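Local coordinates for solute-binding periplasmic protein of iron/siderophore ABC transporter (Yersinia pestis, PDB 6B2Y), which probably binds a chelated iron complex in the periplasm and delivers it to an ABC transporter for uptake into the cell, at residues 53-58 / 130-135; 215-220 / 272-277; 244-249 / 348-353. All coordinates share one frame; numbering follows the deposited sequence.

Contact 1 (53-58 / 130-135)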
loop_
_atom_site.group_PDB
_atom_site.type_symbol
_atom_site.label_atom_id
_atom_site.label_comp_id
_atom_site.label_asym_id
_atom_site.label_seq_id
_atom_site.Cartn_x
_atom_site.Cartn_y
_atom_site.Cartn_z
ATOM N N ALA A 53 1.527 21.815 19.813
ATOM C CA ALA A 53 0.474 21.184 20.602
ATOM C C ALA A 53 -0.842 21.090 19.853
ATOM O O ALA A 53 -1.674 20.236 20.182
ATOM C CB ALA A 53 0.265 21.955 21.909
ATOM N N LYS A 54 -1.048 21.942 18.855
ATOM C CA LYS A 54 -2.255 21.948 18.044
ATOM C C LYS A 54 -1.854 21.711 16.596
ATOM O O LYS A 54 -0.950 22.384 16.085
ATOM C CB LYS A 54 -3.003 23.278 18.172
ATOM C CG LYS A 54 -3.562 23.568 19.563
ATOM C CD LYS A 54 -4.770 24.504 19.464
ATOM C CE LYS A 54 -5.590 24.507 20.745
ATOM N NZ LYS A 54 -6.484 23.316 20.838
ATOM N N VAL A 55 -2.496 20.741 15.952
ATOM C CA VAL A 55 -2.225 20.416 14.556
ATOM C C VAL A 55 -3.550 20.440 13.810
ATOM O O VAL A 55 -4.426 19.606 14.062
ATOM C CB VAL A 55 -1.540 19.055 14.394
ATOM C CG1 VAL A 55 -1.502 18.664 12.920
ATOM C CG2 VAL A 55 -0.152 19.095 14.990
ATOM N N GLU A 56 -3.710 21.402 12.901
ATOM C CA GLU A 56 -4.912 21.451 12.083
ATOM C C GLU A 56 -4.642 21.597 10.591
ATOM O O GLU A 56 -5.595 21.511 9.811
ATOM C CB GLU A 56 -5.838 22.595 12.537
ATOM C CG GLU A 56 -6.268 22.530 14.006
ATOM C CD GLU A 56 -7.204 21.368 14.303
ATOM O OE1 GLU A 56 -7.981 20.977 13.405
ATOM O OE2 GLU A 56 -7.154 20.844 15.440
ATOM N N ARG A 57 -3.394 21.809 10.169
ATOM C CA ARG A 57 -3.045 21.995 8.760
ATOM C C ARG A 57 -1.909 21.039 8.396
ATOM O O ARG A 57 -0.739 21.341 8.643
ATOM C CB ARG A 57 -2.659 23.451 8.493
ATOM C CG ARG A 57 -3.729 24.434 8.951
ATOM C CD ARG A 57 -3.378 25.885 8.639
ATOM N NE ARG A 57 -3.256 26.161 7.207
ATOM C CZ ARG A 57 -4.287 26.337 6.382
ATOM N NH1 ARG A 57 -5.528 26.250 6.842
ATOM N NH2 ARG A 57 -4.079 26.595 5.091
ATOM N N ILE A 58 -2.256 19.902 7.788
ATOM C CA ILE A 58 -1.307 18.831 7.480
ATOM C C ILE A 58 -0.976 18.851 5.997
ATOM O O ILE A 58 -1.880 18.923 5.155
ATOM C CB ILE A 58 -1.881 17.454 7.853
ATOM C CG1 ILE A 58 -2.333 17.416 9.313
ATOM C CG2 ILE A 58 -0.850 16.345 7.552
ATOM C CD1 ILE A 58 -3.183 16.192 9.611
ATOM N N PRO A 130 1.384 25.370 6.736
ATOM C CA PRO A 130 1.261 24.023 7.298
ATOM C C PRO A 130 1.811 23.961 8.718
ATOM O O PRO A 130 2.803 24.617 9.045
ATOM C CB PRO A 130 2.084 23.165 6.331
ATOM C CG PRO A 130 3.139 24.084 5.843
ATOM C CD PRO A 130 2.515 25.463 5.792
ATOM N N ASP A 131 1.124 23.180 9.568
ATOM C CA ASP A 131 1.584 22.894 10.926
ATOM C C ASP A 131 2.599 21.756 10.947
ATOM O O ASP A 131 3.414 21.669 11.871
ATOM C CB ASP A 131 0.406 22.492 11.830
ATOM C CG ASP A 131 -0.584 23.617 12.077
ATOM O OD1 ASP A 131 -0.163 24.792 12.119
ATOM O OD2 ASP A 131 -1.787 23.316 12.250
ATOM N N ILE A 132 2.544 20.872 9.955
ATOM C CA ILE A 132 3.344 19.655 9.924
ATOM C C ILE A 132 3.278 19.092 8.509
ATOM O O ILE A 132 2.287 19.304 7.794
ATOM C CB ILE A 132 2.828 18.639 10.963
ATOM C CG1 ILE A 132 3.844 17.520 11.193
ATOM C CG2 ILE A 132 1.460 18.078 10.552
ATOM C CD1 ILE A 132 3.587 16.742 12.461
ATOM N N ALA A 133 4.328 18.387 8.089
ATOM C CA ALA A 133 4.357 17.687 6.811
ATOM C C ALA A 133 4.833 16.256 7.035
ATOM O O ALA A 133 5.684 16.010 7.892
ATOM C CB ALA A 133 5.274 18.398 5.804
ATOM N N ILE A 134 4.279 15.313 6.278
ATOM C CA ILE A 134 4.594 13.894 6.448
ATOM C C ILE A 134 5.191 13.373 5.149
ATOM O O ILE A 134 4.656 13.653 4.068
ATOM C CB ILE A 134 3.343 13.079 6.832
ATOM C CG1 ILE A 134 2.632 13.715 8.035
ATOM C CG2 ILE A 134 3.719 11.647 7.120
ATOM C CD1 ILE A 134 1.223 13.205 8.245
ATOM N N PHE A 135 6.300 12.635 5.251
ATOM C CA PHE A 135 6.910 11.960 4.110
ATOM C C PHE A 135 7.208 10.513 4.460
ATOM O O PHE A 135 7.173 10.112 5.624
ATOM C CB PHE A 135 8.221 12.622 3.672
ATOM C CG PHE A 135 8.051 13.987 3.095
ATOM C CD1 PHE A 135 7.871 15.084 3.924
ATOM C CD2 PHE A 135 8.107 14.181 1.726
ATOM C CE1 PHE A 135 7.729 16.348 3.394
ATOM C CE2 PHE A 135 7.971 15.442 1.200
ATOM C CZ PHE A 135 7.786 16.521 2.029
#

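Contact 2 (215-220 / 272-277)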
loop_
_atom_site.group_PDB
_atom_site.type_symbol
_atom_site.label_atom_id
_atom_site.label_comp_id
_atom_site.label_asym_id
_atom_site.label_seq_id
_atom_site.Cartn_x
_atom_site.Cartn_y
_atom_site.Cartn_z
ATOM N N LYS A 215 6.584 -24.838 2.625
ATOM C CA LYS A 215 6.107 -23.531 2.169
ATOM C C LYS A 215 6.187 -23.415 0.645
ATOM O O LYS A 215 7.225 -23.739 0.050
ATOM C CB LYS A 215 6.927 -22.416 2.791
ATOM C CG LYS A 215 6.736 -22.319 4.277
ATOM C CD LYS A 215 7.526 -21.171 4.868
ATOM C CE LYS A 215 7.263 -21.082 6.365
ATOM N NZ LYS A 215 7.949 -19.888 6.954
ATOM N N PRO A 216 5.131 -22.920 0.002
ATOM C CA PRO A 216 5.183 -22.737 -1.453
ATOM C C PRO A 216 6.140 -21.616 -1.833
ATOM O O PRO A 216 6.243 -20.602 -1.138
ATOM C CB PRO A 216 3.741 -22.372 -1.808
ATOM C CG PRO A 216 3.249 -21.654 -0.577
ATOM C CD PRO A 216 3.886 -22.402 0.582
ATOM N N SER A 217 6.850 -21.805 -2.945
ATOM C CA SER A 217 7.688 -20.738 -3.468
ATOM C C SER A 217 6.791 -19.748 -4.196
ATOM O O SER A 217 5.787 -20.130 -4.802
ATOM C CB SER A 217 8.771 -21.285 -4.396
ATOM O OG SER A 217 8.213 -22.053 -5.447
ATOM N N VAL A 218 7.130 -18.472 -4.094
ATOM C CA VAL A 218 6.246 -17.398 -4.533
ATOM C C VAL A 218 7.071 -16.370 -5.287
ATOM O O VAL A 218 8.139 -15.956 -4.823
ATOM C CB VAL A 218 5.539 -16.704 -3.350
ATOM C CG1 VAL A 218 4.610 -15.571 -3.871
ATOM C CG2 VAL A 218 4.765 -17.701 -2.491
ATOM N N PHE A 219 6.553 -15.919 -6.426
ATOM C CA PHE A 219 7.094 -14.750 -7.104
ATOM C C PHE A 219 5.997 -13.707 -7.229
ATOM O O PHE A 219 4.903 -14.017 -7.717
ATOM C CB PHE A 219 7.636 -15.074 -8.497
ATOM C CG PHE A 219 8.205 -13.872 -9.199
ATOM C CD1 PHE A 219 9.387 -13.295 -8.755
ATOM C CD2 PHE A 219 7.536 -13.283 -10.263
ATOM C CE1 PHE A 219 9.910 -12.171 -9.375
ATOM C CE2 PHE A 219 8.063 -12.157 -10.888
ATOM C CZ PHE A 219 9.246 -11.607 -10.443
ATOM N N ILE A 220 6.280 -12.480 -6.785
ATOM C CA ILE A 220 5.355 -11.361 -6.966
ATOM C C ILE A 220 5.931 -10.404 -8.006
ATOM O O ILE A 220 7.041 -9.885 -7.852
ATOM C CB ILE A 220 5.047 -10.633 -5.644
ATOM C CG1 ILE A 220 3.990 -9.544 -5.895
ATOM C CG2 ILE A 220 6.293 -10.028 -5.029
ATOM C CD1 ILE A 220 2.910 -9.490 -4.861
ATOM N N LYS A 272 10.955 -21.381 -11.307
ATOM C CA LYS A 272 9.764 -22.222 -11.355
ATOM C C LYS A 272 8.890 -22.091 -10.103
ATOM O O LYS A 272 8.597 -23.088 -9.437
ATOM C CB LYS A 272 10.157 -23.673 -11.592
ATOM C CG LYS A 272 11.276 -23.817 -12.620
ATOM C CD LYS A 272 11.552 -25.271 -12.975
ATOM C CE LYS A 272 12.813 -25.769 -12.290
ATOM N NZ LYS A 272 12.668 -27.192 -11.864
ATOM N N PRO A 273 8.441 -20.879 -9.775
ATOM C CA PRO A 273 7.725 -20.675 -8.510
ATOM C C PRO A 273 6.412 -21.437 -8.467
ATOM O O PRO A 273 5.705 -21.569 -9.471
ATOM C CB PRO A 273 7.486 -19.159 -8.479
ATOM C CG PRO A 273 7.515 -18.749 -9.933
ATOM C CD PRO A 273 8.544 -19.628 -10.558
ATOM N N ASP A 274 6.077 -21.917 -7.271
ATOM C CA ASP A 274 4.811 -22.620 -7.086
ATOM C C ASP A 274 3.620 -21.700 -7.332
ATOM O O ASP A 274 2.593 -22.134 -7.873
ATOM C CB ASP A 274 4.725 -23.202 -5.679
ATOM C CG ASP A 274 5.769 -24.264 -5.424
ATOM O OD1 ASP A 274 6.148 -24.976 -6.383
ATOM O OD2 ASP A 274 6.200 -24.392 -4.254
ATOM N N ILE A 275 3.740 -20.432 -6.937
ATOM C CA ILE A 275 2.638 -19.475 -6.933
ATOM C C ILE A 275 3.108 -18.187 -7.596
ATOM O O ILE A 275 4.236 -17.740 -7.370
ATOM C CB ILE A 275 2.150 -19.211 -5.491
ATOM C CG1 ILE A 275 1.491 -20.464 -4.918
ATOM C CG2 ILE A 275 1.202 -18.014 -5.426
ATOM C CD1 ILE A 275 1.121 -20.350 -3.464
ATOM N N TYR A 276 2.240 -17.591 -8.424
ATOM C CA TYR A 276 2.529 -16.343 -9.121
ATOM C C TYR A 276 1.517 -15.291 -8.694
ATOM O O TYR A 276 0.311 -15.555 -8.676
ATOM C CB TYR A 276 2.488 -16.519 -10.650
ATOM C CG TYR A 276 2.519 -15.196 -11.395
ATOM C CD1 TYR A 276 3.722 -14.590 -11.716
ATOM C CD2 TYR A 276 1.346 -14.558 -11.765
ATOM C CE1 TYR A 276 3.763 -13.381 -12.385
ATOM C CE2 TYR A 276 1.374 -13.335 -12.435
ATOM C CZ TYR A 276 2.583 -12.762 -12.750
ATOM O OH TYR A 276 2.628 -11.554 -13.406
ATOM N N ILE A 277 2.013 -14.102 -8.342
ATOM C CA ILE A 277 1.179 -12.972 -7.949
ATOM C C ILE A 277 1.566 -11.778 -8.804
ATOM O O ILE A 277 2.756 -11.476 -8.947
ATOM C CB ILE A 277 1.342 -12.611 -6.456
ATOM C CG1 ILE A 277 1.151 -13.836 -5.570
ATOM C CG2 ILE A 277 0.332 -11.538 -6.054
ATOM C CD1 ILE A 277 1.245 -13.510 -4.078
#

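Contact 3 (244-249 / 348-353)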
loop_
_atom_site.group_PDB
_atom_site.type_symbol
_atom_site.label_atom_id
_atom_site.label_comp_id
_atom_site.label_asym_id
_atom_site.label_seq_id
_atom_site.Cartn_x
_atom_site.Cartn_y
_atom_site.Cartn_z
ATOM N N ASP A 244 6.358 -13.551 3.486
ATOM C CA ASP A 244 6.918 -14.186 4.682
ATOM C C ASP A 244 5.836 -14.452 5.724
ATOM O O ASP A 244 5.694 -15.579 6.214
ATOM C CB ASP A 244 8.027 -13.313 5.302
ATOM C CG ASP A 244 9.243 -13.130 4.394
ATOM O OD1 ASP A 244 9.334 -13.763 3.323
ATOM O OD2 ASP A 244 10.132 -12.322 4.755
ATOM N N GLN A 245 5.076 -13.415 6.101
ATOM C CA GLN A 245 4.088 -13.584 7.161
ATOM C C GLN A 245 2.985 -14.545 6.755
ATOM O O GLN A 245 2.395 -15.215 7.611
ATOM C CB GLN A 245 3.471 -12.236 7.545
ATOM C CG GLN A 245 4.438 -11.297 8.244
ATOM C CD GLN A 245 3.804 -9.947 8.556
ATOM O OE1 GLN A 245 3.356 -9.710 9.674
ATOM N NE2 GLN A 245 3.778 -9.057 7.568
ATOM N N ALA A 246 2.685 -14.621 5.458
ATOM C CA ALA A 246 1.650 -15.519 4.975
ATOM C C ALA A 246 2.173 -16.929 4.778
ATOM O O ALA A 246 1.440 -17.780 4.267
ATOM C CB ALA A 246 1.050 -14.989 3.663
ATOM N N GLY A 247 3.419 -17.193 5.165
ATOM C CA GLY A 247 3.937 -18.542 5.089
ATOM C C GLY A 247 4.427 -18.986 3.732
ATOM O O GLY A 247 4.522 -20.195 3.484
ATOM N N GLY A 248 4.734 -18.054 2.835
ATOM C CA GLY A 248 5.333 -18.384 1.564
ATOM C C GLY A 248 6.837 -18.195 1.579
ATOM O O GLY A 248 7.417 -17.616 2.499
ATOM N N ASN A 249 7.464 -18.667 0.508
ATOM C CA ASN A 249 8.903 -18.535 0.308
ATOM C C ASN A 249 9.131 -17.642 -0.915
ATOM O O ASN A 249 9.009 -18.099 -2.053
ATOM C CB ASN A 249 9.538 -19.919 0.145
ATOM C CG ASN A 249 10.951 -19.861 -0.397
ATOM O OD1 ASN A 249 11.683 -18.893 -0.170
ATOM N ND2 ASN A 249 11.356 -20.918 -1.110
ATOM N N LYS A 348 -4.525 -16.898 2.553
ATOM C CA LYS A 348 -5.663 -17.702 2.111
ATOM C C LYS A 348 -5.390 -18.353 0.761
ATOM O O LYS A 348 -5.848 -19.475 0.505
ATOM C CB LYS A 348 -6.922 -16.835 2.064
ATOM C CG LYS A 348 -8.236 -17.613 2.018
ATOM C CD LYS A 348 -9.421 -16.678 1.924
ATOM C CE LYS A 348 -10.713 -17.443 1.696
ATOM N NZ LYS A 348 -11.179 -18.134 2.929
ATOM N N TRP A 349 -4.679 -17.657 -0.136
ATOM C CA TRP A 349 -4.274 -18.282 -1.392
ATOM C C TRP A 349 -3.276 -19.409 -1.159
ATOM O O TRP A 349 -3.378 -20.471 -1.788
ATOM C CB TRP A 349 -3.657 -17.258 -2.338
ATOM C CG TRP A 349 -4.581 -16.179 -2.783
ATOM C CD1 TRP A 349 -5.941 -16.242 -2.883
ATOM C CD2 TRP A 349 -4.203 -14.862 -3.211
ATOM N NE1 TRP A 349 -6.438 -15.035 -3.340
ATOM C CE2 TRP A 349 -5.389 -14.179 -3.558
ATOM C CE3 TRP A 349 -2.979 -14.198 -3.334
ATOM C CZ2 TRP A 349 -5.384 -12.862 -4.009
ATOM C CZ3 TRP A 349 -2.975 -12.893 -3.790
ATOM C CH2 TRP A 349 -4.168 -12.239 -4.123
ATOM N N PHE A 350 -2.299 -19.194 -0.260
ATOM C CA PHE A 350 -1.222 -20.164 -0.085
ATOM C C PHE A 350 -1.730 -21.428 0.584
ATOM O O PHE A 350 -1.253 -22.528 0.287
ATOM C CB PHE A 350 -0.080 -19.585 0.768
ATOM C CG PHE A 350 0.602 -18.362 0.187
ATOM C CD1 PHE A 350 0.336 -17.917 -1.106
ATOM C CD2 PHE A 350 1.522 -17.654 0.957
ATOM C CE1 PHE A 350 0.964 -16.786 -1.613
ATOM C CE2 PHE A 350 2.164 -16.527 0.457
ATOM C CZ PHE A 350 1.878 -16.087 -0.829
ATOM N N TYR A 351 -2.646 -21.288 1.537
ATOM C CA TYR A 351 -3.153 -22.410 2.328
ATOM C C TYR A 351 -4.670 -22.320 2.380
ATOM O O TYR A 351 -5.250 -21.957 3.410
ATOM C CB TYR A 351 -2.536 -22.402 3.729
ATOM C CG TYR A 351 -1.022 -22.407 3.719
ATOM C CD1 TYR A 351 -0.308 -23.593 3.578
ATOM C CD2 TYR A 351 -0.297 -21.225 3.858
ATOM C CE1 TYR A 351 1.065 -23.604 3.557
ATOM C CE2 TYR A 351 1.091 -21.230 3.846
ATOM C CZ TYR A 351 1.772 -22.428 3.713
ATOM O OH TYR A 351 3.150 -22.464 3.696
ATOM N N PRO A 352 -5.344 -22.643 1.268
ATOM C CA PRO A 352 -6.809 -22.474 1.224
ATOM C C PRO A 352 -7.539 -23.267 2.290
ATOM O O PRO A 352 -8.481 -22.759 2.909
ATOM C CB PRO A 352 -7.179 -22.963 -0.186
ATOM C CG PRO A 352 -5.900 -23.014 -0.955
ATOM C CD PRO A 352 -4.805 -23.240 0.039
ATOM N N GLU A 353 -7.115 -24.509 2.525
ATOM C CA GLU A 353 -7.773 -25.364 3.506
ATOM C C GLU A 353 -7.685 -24.771 4.908
ATOM O O GLU A 353 -8.694 -24.653 5.613
ATOM C CB GLU A 353 -7.141 -26.758 3.460
ATOM C CG GLU A 353 -7.492 -27.652 4.634
ATOM C CD GLU A 353 -7.976 -29.019 4.197
ATOM O OE1 GLU A 353 -8.814 -29.606 4.914
ATOM O OE2 GLU A 353 -7.516 -29.506 3.139
#

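Contact 1 (53-58 / 130-135)
Where strands 58-60 and 132-136 of the five-stranded parallel sheet start side by side, D131 fastens the loop that leads into the first of them. Its OD2 accepts two successive backbone N-H groups. E56 N lies 2.8 Å from D131 OD2 in a nearly straight bond (170°) that uses the anti lone pair, whereas R57 N, 3.0 Å from the same OD2, arrives 46° out of the carboxylate plane. With CG swung beside its own backbone N (chi1 -66°), the aspartate turns its carboxylate to this pair of donors. R57 is gripped in return: D131 N donates to R57 O at 2.8 Å, in the carbonyl plane. I58 and I132 form a parallel bridge. Their side chains run alongside each other on one face of the sheet, and I132 CG2 touches I58 CG1 at 4.0 Å and V55 CG1 at 3.8 Å. I134 CD1 extends this patch to I58 CG2, also 3.8 Å away. R57 NH2 hydrogen-bonds to L128 O, and R57 NE stays 6.0 Å from D131 OD1. The carboxylate is therefore held by backbone N-H groups rather than by a salt bridge to R57, which would probably stabilise its charged form.

Contact 2 (215-220 / 272-277)
The rings of F219 and Y276 meet on one face of the sheet, with Y276 CD1 at the edge of the F219 ring, near its plane, and 4.3 Å from F219 CD2. Y276 OH hydrogen-bonds to E221 OE2, and P273 CG rests 3.9 Å from F219 CB. The third flat group, the D274 carboxylate, takes S217 N above its plane: D274 OD2 lies 3.0 Å from that nitrogen, which stands 40° out of the plane. S217 reciprocates, since OG, placed between its backbone N and carbonyl carbon (chi1 55°), accepts D274 N at 2.8 Å. Each residue's side-chain oxygen thus takes the other's backbone N-H, at the start of parallel strands 217-221 and 275-280, neighbours in the mixed sheet, whose short segments run 19° apart. From there the backbone takes over: I275 N donates to S217 O, F219 N to I275 O, and I277 N to F219 O. The opposite face of the sheet carries V218, I220, I275 and I277. I220 CD1 presses on I277 CG2 at 3.5 Å, I277 CD1 reaches back to V218 CG1 at 4.0 Å, and I275 CD1 lies 3.7 Å from P216 CB. Helix 340-350 covers this apolar face through F346 and F350.

Contact 3 (244-249 / 348-353)
Y351 OH donates to G247 O over 2.7 Å, the one hydrogen bond between the two segments. The hydroxyl meets the carbonyl at a C=O...O angle of 141°, tilted 28° from the carbonyl plane, while the carbonyl oxygen itself lies at the edge of the tyrosine ring and in its plane. The Y351 ring, just after helix 340-350, spans to the turn at 246-248. A second carbonyl, A246 O, faces the edges of two rings: F350 CD2 is 3.3 Å from A246 O, near the plane of the phenylalanine ring, and Y351 CE2 is 3.5 Å from it, in the plane of the tyrosine ring. No hydrogen-bond partner for this buried oxygen exists in the model; the ring C-H edges, which probably carry a slight positive charge, are what segment 348-353 sets against it. F350 also packs against the methyl group of A246, with A246 CB 3.7 Å from F350 CE2. Beside this, the same ring reaches the main chain at G248, whose N lies 3.7 Å from F350 CD2. The Y351 ring lies against G247 and the F350 ring against G248, with no room for a CB between ring and backbone at either position. The F350 ring sits between the turn and the sheet, where it also packs on I275 and I277. Packed against the end of helix 340-350, the turn is a Schellman motif that closes helix 239-245 just before edge strand 249-250: G248 N returns to I243 O, G247 N bonds to D244 O at 3.0 Å, and G247 is the C-prime residue, its positive phi (81°) by itself calling for glycine.

How the contacts relate
Contacts 2 and 3 form one continuous region, their centres 10 Å apart, whereas contact 1 lies on the opposite side of the chain's centre, 42 Å from contact 2 and 39 Å from contact 3, centre to centre. The split matches two separate sheets, consistent with the two-lobed build of periplasmic binding proteins. N249 ties contact 3 to contact 2: N249 N to P216 O and V218 N to N249 O, both 2.8 Å and probable hydrogen bonds. F350 bridges them further by packing on V218 and I275. A bound sodium ion lies about 8 Å from the K215 side chain, and one lies about 9 Å from G247. The structure is apo, and none of the contacts is assigned to substrate binding.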